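Local coordinates for tricorn protease (PDB 1K32), which degrades peptides as a hexameric serine protease, probably cutting oligopeptides released by the proteasome, with beta-propeller domains thought to gate substrate access, at residues A160-E172 against T183-F196. Numbering follows the deposited sequence.
Sequences ADGRRVIGRNTFE and TRGKIWIEVNSGAF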
ATOM      1  N   ALA A 160     -18.587 -80.410  -9.010  1.00 32.03           N
ATOM      2  CA  ALA A 160     -19.085 -81.623  -9.627  1.00 33.93           C
ATOM      3  C   ALA A 160     -18.730 -82.810  -8.749  1.00 34.64           C
ATOM      4  O   ALA A 160     -17.574 -82.992  -8.358  1.00 32.98           O
ATOM      5  CB  ALA A 160     -18.474 -81.796 -11.009  1.00 34.84           C
ATOM      6  N   ASP A 161     -19.735 -83.613  -8.430  1.00 37.75           N
ATOM      7  CA  ASP A 161     -19.524 -84.796  -7.607  1.00 40.01           C
ATOM      8  C   ASP A 161     -18.686 -84.466  -6.375  1.00 39.27           C
ATOM      9  O   ASP A 161     -17.837 -85.246  -5.956  1.00 38.75           O
ATOM     10  CB  ASP A 161     -18.836 -85.871  -8.444  1.00 43.09           C
ATOM     11  CG  ASP A 161     -19.545 -86.114  -9.759  1.00 47.09           C
ATOM     12  OD1 ASP A 161     -20.747 -86.453  -9.722  1.00 49.14           O
ATOM     13  OD2 ASP A 161     -18.910 -85.960 -10.826  1.00 50.17           O
ATOM     14  N   GLY A 162     -18.929 -83.291  -5.806  1.00 39.19           N
ATOM     15  CA  GLY A 162     -18.191 -82.884  -4.629  1.00 39.53           C
ATOM     16  C   GLY A 162     -16.862 -82.196  -4.886  1.00 40.13           C
ATOM     17  O   GLY A 162     -16.386 -81.449  -4.028  1.00 40.63           O
ATOM     18  N   ARG A 163     -16.240 -82.423  -6.039  1.00 38.12           N
ATOM     19  CA  ARG A 163     -14.959 -81.768  -6.278  1.00 37.21           C
ATOM     20  C   ARG A 163     -15.047 -80.417  -6.968  1.00 35.01           C
ATOM     21  O   ARG A 163     -15.911 -80.185  -7.814  1.00 34.79           O
ATOM     22  CB  ARG A 163     -13.996 -82.692  -7.031  1.00 39.51           C
ATOM     23  CG  ARG A 163     -14.607 -83.563  -8.093  1.00 43.27           C
ATOM     24  CD  ARG A 163     -13.517 -84.386  -8.751  1.00 43.65           C
ATOM     25  NE  ARG A 163     -14.007 -85.112  -9.914  1.00 44.47           N
ATOM     26  CZ  ARG A 163     -13.226 -85.603 -10.870  1.00 44.34           C
ATOM     27  NH1 ARG A 163     -13.771 -86.252 -11.890  1.00 44.76           N
ATOM     28  NH2 ARG A 163     -11.908 -85.436 -10.815  1.00 40.38           N
ATOM     29  N   ARG A 164     -14.138 -79.526  -6.584  1.00 32.31           N
ATOM     30  CA  ARG A 164     -14.091 -78.176  -7.120  1.00 30.13           C
ATOM     31  C   ARG A 164     -13.407 -78.104  -8.483  1.00 27.33           C
ATOM     32  O   ARG A 164     -12.363 -78.717  -8.695  1.00 25.58           O
ATOM     33  CB  ARG A 164     -13.355 -77.258  -6.139  1.00 30.72           C
ATOM     34  CG  ARG A 164     -13.834 -77.375  -4.680  1.00 35.88           C
ATOM     35  CD  ARG A 164     -13.330 -76.209  -3.834  1.00 37.58           C
ATOM     36  NE  ARG A 164     -12.706 -76.613  -2.575  1.00 41.59           N
ATOM     37  CZ  ARG A 164     -11.735 -77.512  -2.484  1.00 42.38           C
ATOM     38  NH1 ARG A 164     -11.211 -77.821  -1.310  1.00 41.24           N
ATOM     39  NH2 ARG A 164     -11.299 -78.118  -3.574  1.00 46.07           N
ATOM     40  N   VAL A 165     -14.017 -77.359  -9.402  1.00 25.97           N
ATOM     41  CA  VAL A 165     -13.464 -77.157 -10.744  1.00 23.99           C
ATOM     42  C   VAL A 165     -13.101 -75.673 -10.797  1.00 24.18           C
ATOM     43  O   VAL A 165     -13.937 -74.806 -10.540  1.00 21.39           O
ATOM     44  CB  VAL A 165     -14.484 -77.474 -11.857  1.00 23.28           C
ATOM     45  CG1 VAL A 165     -13.802 -77.348 -13.222  1.00 21.44           C
ATOM     46  CG2 VAL A 165     -15.031 -78.881 -11.685  1.00 22.51           C
ATOM     47  N   ILE A 166     -11.850 -75.383 -11.122  1.00 22.42           N
ATOM     48  CA  ILE A 166     -11.412 -74.005 -11.133  1.00 22.96           C
ATOM     49  C   ILE A 166     -11.002 -73.480 -12.490  1.00 23.16           C
ATOM     50  O   ILE A 166     -10.187 -74.071 -13.192  1.00 20.42           O
ATOM     51  CB  ILE A 166     -10.271 -73.815 -10.112  1.00 23.58           C
ATOM     52  CG1 ILE A 166     -10.836 -74.067  -8.701  1.00 22.99           C
ATOM     53  CG2 ILE A 166      -9.651 -72.426 -10.245  1.00 22.11           C
ATOM     54  CD1 ILE A 166      -9.814 -74.134  -7.604  1.00 27.87           C
ATOM     55  N   GLY A 167     -11.619 -72.363 -12.855  1.00 23.21           N
ATOM     56  CA  GLY A 167     -11.304 -71.718 -14.108  1.00 21.76           C
ATOM     57  C   GLY A 167     -10.399 -70.540 -13.796  1.00 22.14           C
ATOM     58  O   GLY A 167     -10.749 -69.665 -12.985  1.00 20.56           O
ATOM     59  N   ARG A 168      -9.223 -70.538 -14.411  1.00 20.11           N
ATOM     60  CA  ARG A 168      -8.252 -69.472 -14.227  1.00 20.56           C
ATOM     61  C   ARG A 168      -8.215 -68.611 -15.476  1.00 19.97           C
ATOM     62  O   ARG A 168      -8.066 -69.139 -16.572  1.00 19.44           O
ATOM     63  CB  ARG A 168      -6.860 -70.053 -13.985  1.00 21.81           C
ATOM     64  CG  ARG A 168      -6.673 -70.643 -12.604  1.00 23.24           C
ATOM     65  CD  ARG A 168      -5.290 -71.236 -12.439  1.00 21.51           C
ATOM     66  NE  ARG A 168      -4.975 -71.402 -11.027  1.00 20.12           N
ATOM     67  CZ  ARG A 168      -3.789 -71.764 -10.542  1.00 22.59           C
ATOM     68  NH1 ARG A 168      -3.634 -71.858  -9.222  1.00 19.19           N
ATOM     69  NH2 ARG A 168      -2.767 -72.044 -11.362  1.00 19.59           N
ATOM     70  N   ASN A 169      -8.355 -67.297 -15.298  1.00 19.36           N
ATOM     71  CA  ASN A 169      -8.332 -66.332 -16.401  1.00 21.28           C
ATOM     72  C   ASN A 169      -9.379 -66.647 -17.454  1.00 20.68           C
ATOM     73  O   ASN A 169      -9.221 -66.298 -18.625  1.00 21.07           O
ATOM     74  CB  ASN A 169      -6.949 -66.329 -17.059  1.00 22.09           C
ATOM     75  CG  ASN A 169      -5.840 -66.240 -16.048  1.00 21.25           C
ATOM     76  OD1 ASN A 169      -4.939 -67.070 -16.028  1.00 24.67           O
ATOM     77  ND2 ASN A 169      -5.897 -65.232 -15.203  1.00 21.70           N
ATOM     78  N   THR A 170     -10.462 -67.279 -17.024  1.00 20.95           N
ATOM     79  CA  THR A 170     -11.515 -67.707 -17.929  1.00 21.24           C
ATOM     80  C   THR A 170     -12.616 -66.714 -18.348  1.00 21.45           C
ATOM     81  O   THR A 170     -13.699 -67.126 -18.780  1.00 20.52           O
ATOM     82  CB  THR A 170     -12.148 -69.004 -17.379  1.00 23.05           C
ATOM     83  OG1 THR A 170     -12.311 -68.892 -15.958  1.00 21.80           O
ATOM     84  CG2 THR A 170     -11.249 -70.195 -17.678  1.00 21.70           C
ATOM     85  N   PHE A 171     -12.348 -65.414 -18.242  1.00 19.63           N
ATOM     86  CA  PHE A 171     -13.326 -64.418 -18.688  1.00 19.80           C
ATOM     87  C   PHE A 171     -13.132 -64.251 -20.206  1.00 21.04           C
ATOM     88  O   PHE A 171     -12.124 -64.698 -20.742  1.00 20.47           O
ATOM     89  CB  PHE A 171     -13.110 -63.082 -17.950  1.00 18.83           C
ATOM     90  CG  PHE A 171     -11.674 -62.686 -17.815  1.00 19.99           C
ATOM     91  CD1 PHE A 171     -10.981 -62.126 -18.894  1.00 16.45           C
ATOM     92  CD2 PHE A 171     -10.987 -62.926 -16.620  1.00 19.10           C
ATOM     93  CE1 PHE A 171      -9.622 -61.812 -18.791  1.00 16.74           C
ATOM     94  CE2 PHE A 171      -9.613 -62.617 -16.503  1.00 17.96           C
ATOM     95  CZ  PHE A 171      -8.932 -62.060 -17.590  1.00 18.74           C
ATOM     96  N   GLU A 172     -14.084 -63.637 -20.903  1.00 20.33           N
ATOM     97  CA  GLU A 172     -13.942 -63.464 -22.355  1.00 22.89           C
ATOM     98  C   GLU A 172     -12.836 -62.460 -22.713  1.00 22.54           C
ATOM     99  O   GLU A 172     -12.547 -61.539 -21.943  1.00 21.42           O
ATOM    100  CB  GLU A 172     -15.262 -62.987 -22.981  1.00 22.46           C
ATOM    101  CG  GLU A 172     -16.473 -63.925 -22.785  1.00 24.83           C
ATOM    102  CD  GLU A 172     -16.388 -65.243 -23.566  1.00 25.10           C
ATOM    103  OE1 GLU A 172     -17.228 -66.120 -23.303  1.00 25.65           O
ATOM    104  OE2 GLU A 172     -15.504 -65.411 -24.437  1.00 24.72           O
ATOM    105  N   THR A 183      -1.217 -66.132 -20.249  1.00 20.06           N
ATOM    106  CA  THR A 183      -2.348 -65.819 -19.380  1.00 20.37           C
ATOM    107  C   THR A 183      -3.677 -66.411 -19.890  1.00 20.67           C
ATOM    108  O   THR A 183      -4.744 -66.080 -19.361  1.00 21.10           O
ATOM    109  CB  THR A 183      -2.516 -64.277 -19.217  1.00 21.08           C
ATOM    110  OG1 THR A 183      -1.225 -63.653 -19.117  1.00 19.80           O
ATOM    111  CG2 THR A 183      -3.305 -63.962 -17.943  1.00 20.55           C
ATOM    112  N   ARG A 184      -3.624 -67.287 -20.898  1.00 18.11           N
ATOM    113  CA  ARG A 184      -4.847 -67.883 -21.460  1.00 20.65           C
ATOM    114  C   ARG A 184      -5.658 -68.676 -20.417  1.00 21.01           C
ATOM    115  O   ARG A 184      -5.093 -69.268 -19.505  1.00 19.32           O
ATOM    116  CB  ARG A 184      -4.495 -68.793 -22.650  1.00 19.60           C
ATOM    117  CG  ARG A 184      -3.587 -69.962 -22.293  1.00 23.28           C
ATOM    118  CD  ARG A 184      -3.072 -70.689 -23.538  1.00 23.96           C
ATOM    119  NE  ARG A 184      -2.297 -71.879 -23.189  1.00 25.67           N
ATOM    120  CZ  ARG A 184      -1.097 -71.865 -22.615  1.00 25.84           C
ATOM    121  NH1 ARG A 184      -0.485 -73.007 -22.331  1.00 23.08           N
ATOM    122  NH2 ARG A 184      -0.499 -70.714 -22.336  1.00 23.74           N
ATOM    123  N   GLY A 185      -6.981 -68.684 -20.572  1.00 21.50           N
ATOM    124  CA  GLY A 185      -7.847 -69.392 -19.640  1.00 21.50           C
ATOM    125  C   GLY A 185      -7.557 -70.877 -19.579  1.00 22.86           C
ATOM    126  O   GLY A 185      -7.461 -71.532 -20.614  1.00 20.61           O
ATOM    127  N   LYS A 186      -7.407 -71.402 -18.363  1.00 23.96           N
ATOM    128  CA  LYS A 186      -7.111 -72.819 -18.151  1.00 23.15           C
ATOM    129  C   LYS A 186      -8.031 -73.366 -17.049  1.00 23.77           C
ATOM    130  O   LYS A 186      -8.526 -72.613 -16.202  1.00 23.13           O
ATOM    131  CB  LYS A 186      -5.647 -72.995 -17.732  1.00 24.97           C
ATOM    132  CG  LYS A 186      -4.617 -72.506 -18.747  1.00 25.21           C
ATOM    133  CD  LYS A 186      -3.192 -72.673 -18.217  1.00 27.75           C
ATOM    134  CE  LYS A 186      -2.158 -72.247 -19.253  1.00 28.60           C
ATOM    135  NZ  LYS A 186      -0.769 -72.641 -18.890  1.00 29.62           N
ATOM    136  N   ILE A 187      -8.250 -74.672 -17.051  1.00 21.56           N
ATOM    137  CA  ILE A 187      -9.128 -75.270 -16.061  1.00 21.48           C
ATOM    138  C   ILE A 187      -8.438 -76.342 -15.230  1.00 22.63           C
ATOM    139  O   ILE A 187      -7.679 -77.167 -15.748  1.00 20.58           O
ATOM    140  CB  ILE A 187     -10.381 -75.892 -16.725  1.00 21.14           C
ATOM    141  CG1 ILE A 187     -11.098 -74.836 -17.579  1.00 21.25           C
ATOM    142  CG2 ILE A 187     -11.315 -76.447 -15.652  1.00 16.49           C
ATOM    143  CD1 ILE A 187     -12.347 -75.330 -18.255  1.00 22.46           C
ATOM    144  N   TRP A 188      -8.705 -76.319 -13.930  1.00 22.32           N
ATOM    145  CA  TRP A 188      -8.133 -77.297 -13.014  1.00 22.61           C
ATOM    146  C   TRP A 188      -9.288 -77.998 -12.320  1.00 24.37           C
ATOM    147  O   TRP A 188     -10.367 -77.426 -12.195  1.00 25.58           O
ATOM    148  CB  TRP A 188      -7.269 -76.623 -11.950  1.00 21.99           C
ATOM    149  CG  TRP A 188      -5.975 -76.037 -12.423  1.00 24.81           C
ATOM    150  CD1 TRP A 188      -5.809 -74.989 -13.282  1.00 24.67           C
ATOM    151  CD2 TRP A 188      -4.658 -76.425 -12.005  1.00 26.16           C
ATOM    152  NE1 TRP A 188      -4.473 -74.695 -13.419  1.00 22.52           N
ATOM    153  CE2 TRP A 188      -3.743 -75.559 -12.648  1.00 25.53           C
ATOM    154  CE3 TRP A 188      -4.162 -77.421 -11.146  1.00 25.60           C
ATOM    155  CZ2 TRP A 188      -2.355 -75.655 -12.461  1.00 24.50           C
ATOM    156  CZ3 TRP A 188      -2.782 -77.518 -10.960  1.00 26.89           C
ATOM    157  CH2 TRP A 188      -1.893 -76.634 -11.619  1.00 27.57           C
ATOM    158  N   ILE A 189      -9.060 -79.227 -11.863  1.00 24.83           N
ATOM    159  CA  ILE A 189     -10.094 -79.975 -11.161  1.00 25.76           C
ATOM    160  C   ILE A 189      -9.510 -80.712  -9.959  1.00 26.44           C
ATOM    161  O   ILE A 189      -8.381 -81.206  -9.996  1.00 24.41           O
ATOM    162  CB  ILE A 189     -10.797 -80.982 -12.098  1.00 26.43           C
ATOM    163  CG1 ILE A 189     -12.036 -81.547 -11.415  1.00 26.94           C
ATOM    164  CG2 ILE A 189      -9.860 -82.120 -12.456  1.00 25.98           C
ATOM    165  CD1 ILE A 189     -12.980 -82.248 -12.365  1.00 26.98           C
ATOM    166  N   GLU A 190     -10.286 -80.770  -8.885  1.00 27.20           N
ATOM    167  CA  GLU A 190      -9.850 -81.436  -7.671  1.00 29.65           C
ATOM    168  C   GLU A 190      -9.943 -82.938  -7.915  1.00 31.25           C
ATOM    169  O   GLU A 190     -10.919 -83.411  -8.479  1.00 30.05           O
ATOM    170  CB  GLU A 190     -10.753 -81.017  -6.511  1.00 28.97           C
ATOM    171  CG  GLU A 190     -10.208 -81.310  -5.129  1.00 30.66           C
ATOM    172  CD  GLU A 190     -11.154 -80.843  -4.033  1.00 30.26           C
ATOM    173  OE1 GLU A 190     -10.746 -80.805  -2.856  1.00 32.28           O
ATOM    174  OE2 GLU A 190     -12.314 -80.510  -4.347  1.00 32.48           O
ATOM    175  N   VAL A 191      -8.919 -83.683  -7.522  1.00 35.20           N
ATOM    176  CA  VAL A 191      -8.932 -85.130  -7.722  1.00 40.13           C
ATOM    177  C   VAL A 191      -8.964 -85.847  -6.377  1.00 42.96           C
ATOM    178  O   VAL A 191      -9.585 -86.898  -6.225  1.00 45.32           O
ATOM    179  CB  VAL A 191      -7.696 -85.602  -8.529  1.00 39.14           C
ATOM    180  CG1 VAL A 191      -7.779 -85.088  -9.950  1.00 38.78           C
ATOM    181  CG2 VAL A 191      -6.422 -85.107  -7.874  1.00 40.97           C
ATOM    182  N   ASN A 192      -8.288 -85.262  -5.404  1.00 45.38           N
ATOM    183  CA  ASN A 192      -8.221 -85.805  -4.063  1.00 47.58           C
ATOM    184  C   ASN A 192      -8.493 -84.593  -3.193  1.00 47.41           C
ATOM    185  O   ASN A 192      -7.876 -83.557  -3.405  1.00 47.20           O
ATOM    186  CB  ASN A 192      -6.817 -86.358  -3.805  1.00 50.42           C
ATOM    187  CG  ASN A 192      -6.506 -86.499  -2.336  1.00 53.46           C
ATOM    188  OD1 ASN A 192      -7.264 -87.116  -1.587  1.00 56.56           O
ATOM    189  ND2 ASN A 192      -5.380 -85.929  -1.910  1.00 54.38           N
ATOM    190  N   SER A 193      -9.415 -84.708  -2.236  1.00 45.83           N
ATOM    191  CA  SER A 193      -9.753 -83.576  -1.375  1.00 45.59           C
ATOM    192  C   SER A 193      -8.535 -82.700  -1.100  1.00 43.78           C
ATOM    193  O   SER A 193      -7.647 -83.073  -0.338  1.00 44.43           O
ATOM    194  CB  SER A 193     -10.363 -84.056  -0.051  1.00 45.80           C
ATOM    195  OG  SER A 193      -9.387 -84.607   0.804  1.00 48.29           O
ATOM    196  N   GLY A 194      -8.486 -81.540  -1.747  1.00 40.99           N
ATOM    197  CA  GLY A 194      -7.366 -80.640  -1.550  1.00 38.68           C
ATOM    198  C   GLY A 194      -6.292 -80.701  -2.625  1.00 35.73           C
ATOM    199  O   GLY A 194      -5.472 -79.800  -2.716  1.00 36.12           O
ATOM    200  N   ALA A 195      -6.301 -81.750  -3.438  1.00 34.10           N
ATOM    201  CA  ALA A 195      -5.315 -81.927  -4.508  1.00 32.15           C
ATOM    202  C   ALA A 195      -5.923 -81.592  -5.872  1.00 31.29           C
ATOM    203  O   ALA A 195      -7.028 -82.028  -6.196  1.00 30.68           O
ATOM    204  CB  ALA A 195      -4.797 -83.361  -4.506  1.00 30.52           C
ATOM    205  N   PHE A 196      -5.196 -80.828  -6.680  1.00 28.52           N
ATOM    206  CA  PHE A 196      -5.706 -80.445  -7.988  1.00 28.12           C
ATOM    207  C   PHE A 196      -4.815 -80.801  -9.163  1.00 26.81           C
ATOM    208  O   PHE A 196      -3.598 -80.882  -9.043  1.00 25.47           O
ATOM    209  CB  PHE A 196      -5.988 -78.943  -8.029  1.00 27.44           C
ATOM    210  CG  PHE A 196      -7.078 -78.509  -7.103  1.00 25.99           C
ATOM    211  CD1 PHE A 196      -6.875 -78.490  -5.729  1.00 26.65           C
ATOM    212  CD2 PHE A 196      -8.314 -78.115  -7.607  1.00 26.07           C
ATOM    213  CE1 PHE A 196      -7.890 -78.079  -4.866  1.00 25.62           C
ATOM    214  CE2 PHE A 196      -9.333 -77.704  -6.755  1.00 25.73           C
ATOM    215  CZ  PHE A 196      -9.115 -77.687  -5.379  1.00 26.23           C
TER
HETATM  216  O   HOH W   1      -2.582 -72.458 -14.500  1.00 19.80           O
HETATM  217  O   HOH W   2      -7.087 -64.200 -20.051  1.00 33.53           O
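Strands 163-168 and 186-190 run antiparallel, their axes 4.6 Å apart, and backbone hydrogen bonds tie Ile166 to Trp188 and Arg168 to Lys186 in both directions. They are the two inner strands of a four-stranded antiparallel sheet, as in a beta-propeller blade. On one face Val165 meets two isoleucines: its CG1 lies 3.6 Å from Ile187 CG2, while CG2 touches the Ile189 side chain. These branched residues suit an interior strand, and Pro209 and Ile211 of strand 207-212 in the next sheet cover this face. Glycine suits position 167, where a CB would run into Thr170 OG1, itself hydrogen-bonded to His156 ND1.

Trp188 and Arg168 share the other face. The extended arginine lays its CZ off-centre over the indole, 4.5 Å from the centroid of the five-membered ring, a cation-pi contact with the two planes 52° apart. One water accepts from both Arg168 NH2 and Trp188 NE1, and Arg168 NH1 reaches Tyr1009 O, beside helix 1011-1015. Farther along, Ile166 CD1 packs 3.7 Å from Phe196 CE2.

Glu190 N still gives its hydrogen to Arg164 O, but the return bond from Arg164 N goes to the glutamate's own carboxylate rather than to its carbonyl. With CG anti to the backbone N (chi1 -164°), the straight chain brings Glu190 OE2 3.0 Å from Arg164 N, which it receives on its anti lone pair at a nearly linear 171°. OE1 takes Gly194 N from the turn 192-195, and Arg164 NH2 makes a salt bridge to OE2, although its modelled position is uncertain. Shortening Glu190 to an alanine removes both oxygens, and the amides of Arg164 and Gly194 would probably lose these acceptors. One carboxylate thus bonds the start of one strand and the turn that follows its own, with the cation of Arg164 possibly balancing its charge, while the arginine-indole pair links the blade to the C-terminal part of the chain.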